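Local coordinates for uncharacterized protein (Legionella pneumophila subsp. pneumophila, PDB 5DGG) that is of unknown function but carries a LupA-type domain of the CA peptidase clan, consistent with a ubiquitin-specific protease-like activity, at residues 45-57 / 61-72. Numbering follows the deposited sequence.
Sequences SDVFNPEVHYIMI and PGHWRGVYLSKP
Lys71 reaches from the end of strand 65-70 to the C-terminal end of helix 33-47. Its CB lies over one face of the His53 ring, offset toward the rim, 4.1 Å from the ring centroid, a CH-pi contact. CG passes the carbonyl oxygen of His53. CD runs by the carbonyl oxygen of Val52, and CE sits between that oxygen and the one of Val47. All torsions beyond chi1 are anti (chi3 -167°), which carries the ammonium into a cluster of backbone carbonyl oxygens. Lys71 NZ donates to Val47 O at 2.7 Å, from above the carbonyl plane, and to Asp46 O at 3.0 Å, in the carbonyl plane. These two bonds tie the last helical turn to the sheet. A weak bond goes to Val52 O in the type I turn 49-52. Asn49 O lies 2.7 Å from Lys71 NZ. The positive charge probably also suits the negative end of the helix dipole.

Strands 54-60 and 65-70 form an antiparallel beta hairpin within the mixed sheet of this LupA-family domain. Ile55 pairs with Leu69, and Ile57 with Val67, as hydrogen-bonded pairs. Leu69 is modelled in two conformers. In the one described, its CD2 lies beside Ile55 CD1 and near Val47 CG2. Strand 81-86 adds Tyr81 here.

The other face carries Tyr54, Met56, Tyr68 and Ser70. Met56 SD lies in the plane of the Tyr68 ring, at its edge, 3.8 Å from Tyr68 CE1. This is a Met-aromatic contact. Helix 132-146 packs on this side, and its Ser140 is hydrogen-bonded to the Tyr68 hydroxyl. Ser70 OG sits at the edge of the Tyr54 ring, 3.5 Å from Tyr54 CD1. One water joins His53 NE2 to Lys71 O.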
# COMPACT_ATOMS: atom_id res chain seq x y z
N SER A 45 -8.30 -4.08 -15.70
CA SER A 45 -7.38 -4.66 -16.64
C SER A 45 -6.30 -5.53 -15.96
O SER A 45 -5.99 -6.61 -16.43
CB SER A 45 -6.73 -3.59 -17.47
OG SER A 45 -5.75 -4.21 -18.23
N ASP A 46 -5.75 -5.05 -14.86
CA ASP A 46 -4.73 -5.77 -14.09
C ASP A 46 -5.33 -6.97 -13.34
O ASP A 46 -4.74 -8.05 -13.33
CB ASP A 46 -4.09 -4.82 -13.09
CG ASP A 46 -3.22 -3.77 -13.76
OD1 ASP A 46 -2.76 -3.99 -14.91
OD2 ASP A 46 -2.98 -2.76 -13.11
N VAL A 47 -6.51 -6.79 -12.75
CA VAL A 47 -7.19 -7.88 -12.09
C VAL A 47 -7.34 -9.07 -13.00
O VAL A 47 -7.14 -10.19 -12.56
CB VAL A 47 -8.53 -7.44 -11.50
CG1 VAL A 47 -9.42 -8.62 -11.18
CG2 VAL A 47 -8.24 -6.64 -10.24
N PHE A 48 -7.67 -8.82 -14.26
CA PHE A 48 -7.98 -9.88 -15.19
C PHE A 48 -6.84 -10.18 -16.14
O PHE A 48 -7.02 -10.94 -17.11
CB PHE A 48 -9.32 -9.58 -15.92
CG PHE A 48 -10.50 -9.63 -15.02
CD1 PHE A 48 -10.93 -10.82 -14.49
CD2 PHE A 48 -11.18 -8.45 -14.65
CE1 PHE A 48 -11.99 -10.85 -13.64
CE2 PHE A 48 -12.24 -8.48 -13.78
CZ PHE A 48 -12.67 -9.69 -13.29
N ASN A 49 -5.64 -9.68 -15.85
CA ASN A 49 -4.51 -9.93 -16.70
C ASN A 49 -3.69 -11.07 -16.10
O ASN A 49 -3.21 -10.97 -14.95
CB ASN A 49 -3.65 -8.70 -16.87
CG ASN A 49 -2.43 -8.97 -17.73
OD1 ASN A 49 -2.07 -10.14 -17.96
ND2 ASN A 49 -1.79 -7.93 -18.21
N PRO A 50 -3.53 -12.18 -16.87
CA PRO A 50 -2.84 -13.36 -16.37
C PRO A 50 -1.42 -13.10 -15.90
O PRO A 50 -0.97 -13.78 -14.99
CB PRO A 50 -2.83 -14.31 -17.60
CG PRO A 50 -3.03 -13.41 -18.77
CD PRO A 50 -4.01 -12.40 -18.25
N GLU A 51 -0.74 -12.14 -16.50
CA GLU A 51 0.66 -11.86 -16.18
C GLU A 51 0.86 -11.12 -14.82
O GLU A 51 1.98 -11.08 -14.31
CB GLU A 51 1.30 -11.02 -17.29
CG GLU A 51 1.24 -11.64 -18.70
CD GLU A 51 0.47 -10.78 -19.71
OE1 GLU A 51 0.44 -9.52 -19.58
OE2 GLU A 51 -0.10 -11.37 -20.66
N VAL A 52 -0.20 -10.51 -14.31
CA VAL A 52 -0.21 -9.78 -13.05
C VAL A 52 -0.67 -10.72 -11.96
O VAL A 52 -1.72 -11.38 -12.10
CB VAL A 52 -1.19 -8.60 -13.11
CG1 VAL A 52 -1.36 -7.97 -11.73
CG2 VAL A 52 -0.72 -7.61 -14.13
N HIS A 53 0.11 -10.81 -10.89
CA HIS A 53 -0.27 -11.64 -9.78
C HIS A 53 -0.53 -10.86 -8.48
O HIS A 53 -1.25 -11.33 -7.61
CB HIS A 53 0.79 -12.68 -9.51
CG HIS A 53 0.29 -13.73 -8.61
ND1 HIS A 53 -0.50 -14.77 -9.05
CD2 HIS A 53 0.36 -13.84 -7.26
CE1 HIS A 53 -0.82 -15.53 -8.01
NE2 HIS A 53 -0.33 -14.97 -6.92
N TYR A 54 0.09 -9.70 -8.34
CA TYR A 54 -0.07 -8.88 -7.15
C TYR A 54 -0.37 -7.44 -7.56
O TYR A 54 0.18 -6.93 -8.53
CB TYR A 54 1.17 -8.86 -6.31
CG TYR A 54 1.66 -10.19 -5.90
CD1 TYR A 54 1.14 -10.79 -4.79
CD2 TYR A 54 2.69 -10.84 -6.59
CE1 TYR A 54 1.55 -12.01 -4.37
CE2 TYR A 54 3.12 -12.12 -6.18
CZ TYR A 54 2.56 -12.66 -5.03
OH TYR A 54 2.88 -13.91 -4.49
N ILE A 55 -1.27 -6.78 -6.81
CA ILE A 55 -1.62 -5.37 -7.04
C ILE A 55 -1.59 -4.66 -5.69
O ILE A 55 -2.26 -5.10 -4.79
CB ILE A 55 -3.02 -5.23 -7.67
CG1 ILE A 55 -3.11 -6.01 -8.98
CG2 ILE A 55 -3.26 -3.76 -7.94
CD1 ILE A 55 -4.47 -6.13 -9.64
N MET A 56 -0.77 -3.61 -5.56
CA MET A 56 -0.70 -2.78 -4.37
C MET A 56 -1.36 -1.41 -4.61
O MET A 56 -1.18 -0.78 -5.66
CB MET A 56 0.73 -2.49 -3.96
CG MET A 56 1.71 -3.63 -4.00
SD MET A 56 3.14 -3.01 -3.09
CE MET A 56 4.09 -4.47 -3.20
N ILE A 57 -2.03 -0.90 -3.62
CA ILE A 57 -2.60 0.47 -3.73
C ILE A 57 -2.35 1.25 -2.48
O ILE A 57 -2.76 0.83 -1.41
CB ILE A 57 -4.15 0.46 -4.00
CG1 ILE A 57 -4.54 -0.58 -5.03
CG2 ILE A 57 -4.59 1.87 -4.43
CD1 ILE A 57 -6.03 -0.63 -5.38
N PRO A 61 -6.39 10.24 1.53
CA PRO A 61 -5.18 10.93 1.94
C PRO A 61 -5.18 11.02 3.44
O PRO A 61 -6.05 10.45 4.10
CB PRO A 61 -5.35 12.29 1.29
CG PRO A 61 -6.80 12.55 1.49
CD PRO A 61 -7.50 11.20 1.43
N GLY A 62 -4.18 11.69 4.00
CA GLY A 62 -4.13 11.80 5.44
C GLY A 62 -3.58 10.57 6.13
O GLY A 62 -2.40 10.39 6.11
N HIS A 63 -4.45 9.76 6.74
CA HIS A 63 -4.08 8.52 7.36
C HIS A 63 -3.84 7.42 6.28
O HIS A 63 -4.71 6.61 6.05
CB HIS A 63 -5.21 8.12 8.33
CG HIS A 63 -4.89 6.96 9.22
ND1 HIS A 63 -4.90 7.04 10.60
CD2 HIS A 63 -4.51 5.69 8.92
CE1 HIS A 63 -4.61 5.86 11.10
NE2 HIS A 63 -4.35 5.03 10.11
N TRP A 64 -2.66 7.42 5.66
CA TRP A 64 -2.33 6.48 4.60
C TRP A 64 -2.47 5.05 5.07
O TRP A 64 -2.12 4.72 6.21
CB TRP A 64 -0.90 6.71 4.08
CG TRP A 64 -0.79 8.04 3.36
CD1 TRP A 64 -0.27 9.22 3.85
CD2 TRP A 64 -1.21 8.31 2.04
NE1 TRP A 64 -0.36 10.21 2.90
CE2 TRP A 64 -0.92 9.68 1.77
CE3 TRP A 64 -1.80 7.53 1.05
CZ2 TRP A 64 -1.22 10.28 0.56
CZ3 TRP A 64 -2.05 8.12 -0.18
CH2 TRP A 64 -1.79 9.50 -0.41
N ARG A 65 -3.05 4.23 4.21
CA ARG A 65 -3.17 2.81 4.39
C ARG A 65 -2.76 2.08 3.12
O ARG A 65 -2.65 2.65 2.04
CB ARG A 65 -4.62 2.46 4.78
CG ARG A 65 -5.06 2.98 6.14
CD ARG A 65 -6.52 2.63 6.41
NE ARG A 65 -6.99 3.21 7.65
CZ ARG A 65 -7.54 4.43 7.78
NH1 ARG A 65 -7.72 5.25 6.77
NH2 ARG A 65 -7.92 4.82 8.97
N GLY A 66 -2.47 0.80 3.25
CA GLY A 66 -2.07 -0.00 2.12
C GLY A 66 -3.04 -1.12 1.82
O GLY A 66 -3.62 -1.71 2.72
N VAL A 67 -3.27 -1.35 0.54
CA VAL A 67 -4.09 -2.42 0.06
C VAL A 67 -3.25 -3.33 -0.81
O VAL A 67 -2.62 -2.86 -1.79
CB VAL A 67 -5.24 -1.84 -0.78
CG1 VAL A 67 -6.04 -2.94 -1.46
CG2 VAL A 67 -6.09 -0.95 0.06
N TYR A 68 -3.25 -4.62 -0.50
CA TYR A 68 -2.43 -5.62 -1.21
C TYR A 68 -3.30 -6.77 -1.66
O TYR A 68 -3.80 -7.55 -0.83
CB TYR A 68 -1.24 -6.11 -0.35
CG TYR A 68 -0.56 -4.95 0.26
CD1 TYR A 68 0.43 -4.30 -0.43
CD2 TYR A 68 -0.89 -4.49 1.53
CE1 TYR A 68 1.03 -3.18 0.08
CE2 TYR A 68 -0.30 -3.38 2.05
CZ TYR A 68 0.64 -2.71 1.31
OH TYR A 68 1.31 -1.62 1.82
N LEU A 69 -3.48 -6.87 -2.98
CA LEU A 69 -4.28 -7.92 -3.59
C LEU A 69 -3.37 -8.98 -4.19
O LEU A 69 -2.44 -8.65 -4.96
CB LEU A 69 -5.20 -7.34 -4.69
CG LEU A 69 -6.14 -8.31 -5.42
CD1 LEU A 69 -7.26 -8.86 -4.55
CD2 LEU A 69 -6.79 -7.62 -6.63
N SER A 70 -3.62 -10.22 -3.83
CA SER A 70 -2.91 -11.38 -4.32
C SER A 70 -3.91 -12.25 -5.03
O SER A 70 -4.98 -12.58 -4.49
CB SER A 70 -2.30 -12.21 -3.16
OG SER A 70 -1.40 -11.46 -2.45
N LYS A 71 -3.58 -12.65 -6.25
CA LYS A 71 -4.45 -13.56 -7.03
C LYS A 71 -4.33 -14.99 -6.57
O LYS A 71 -3.37 -15.37 -5.85
CB LYS A 71 -4.08 -13.45 -8.49
CG LYS A 71 -4.52 -12.16 -9.07
CD LYS A 71 -4.41 -12.21 -10.57
CE LYS A 71 -4.55 -10.83 -11.13
NZ LYS A 71 -4.51 -10.94 -12.62
N PRO A 72 -5.31 -15.85 -6.98
CA PRO A 72 -5.25 -17.26 -6.50
C PRO A 72 -4.02 -18.06 -6.98
O PRO A 72 -3.55 -17.87 -8.10
CB PRO A 72 -6.56 -17.88 -7.03
CG PRO A 72 -7.09 -16.94 -8.07
CD PRO A 72 -6.49 -15.58 -7.83
O HOH W 1 -0.85 -16.10 -4.40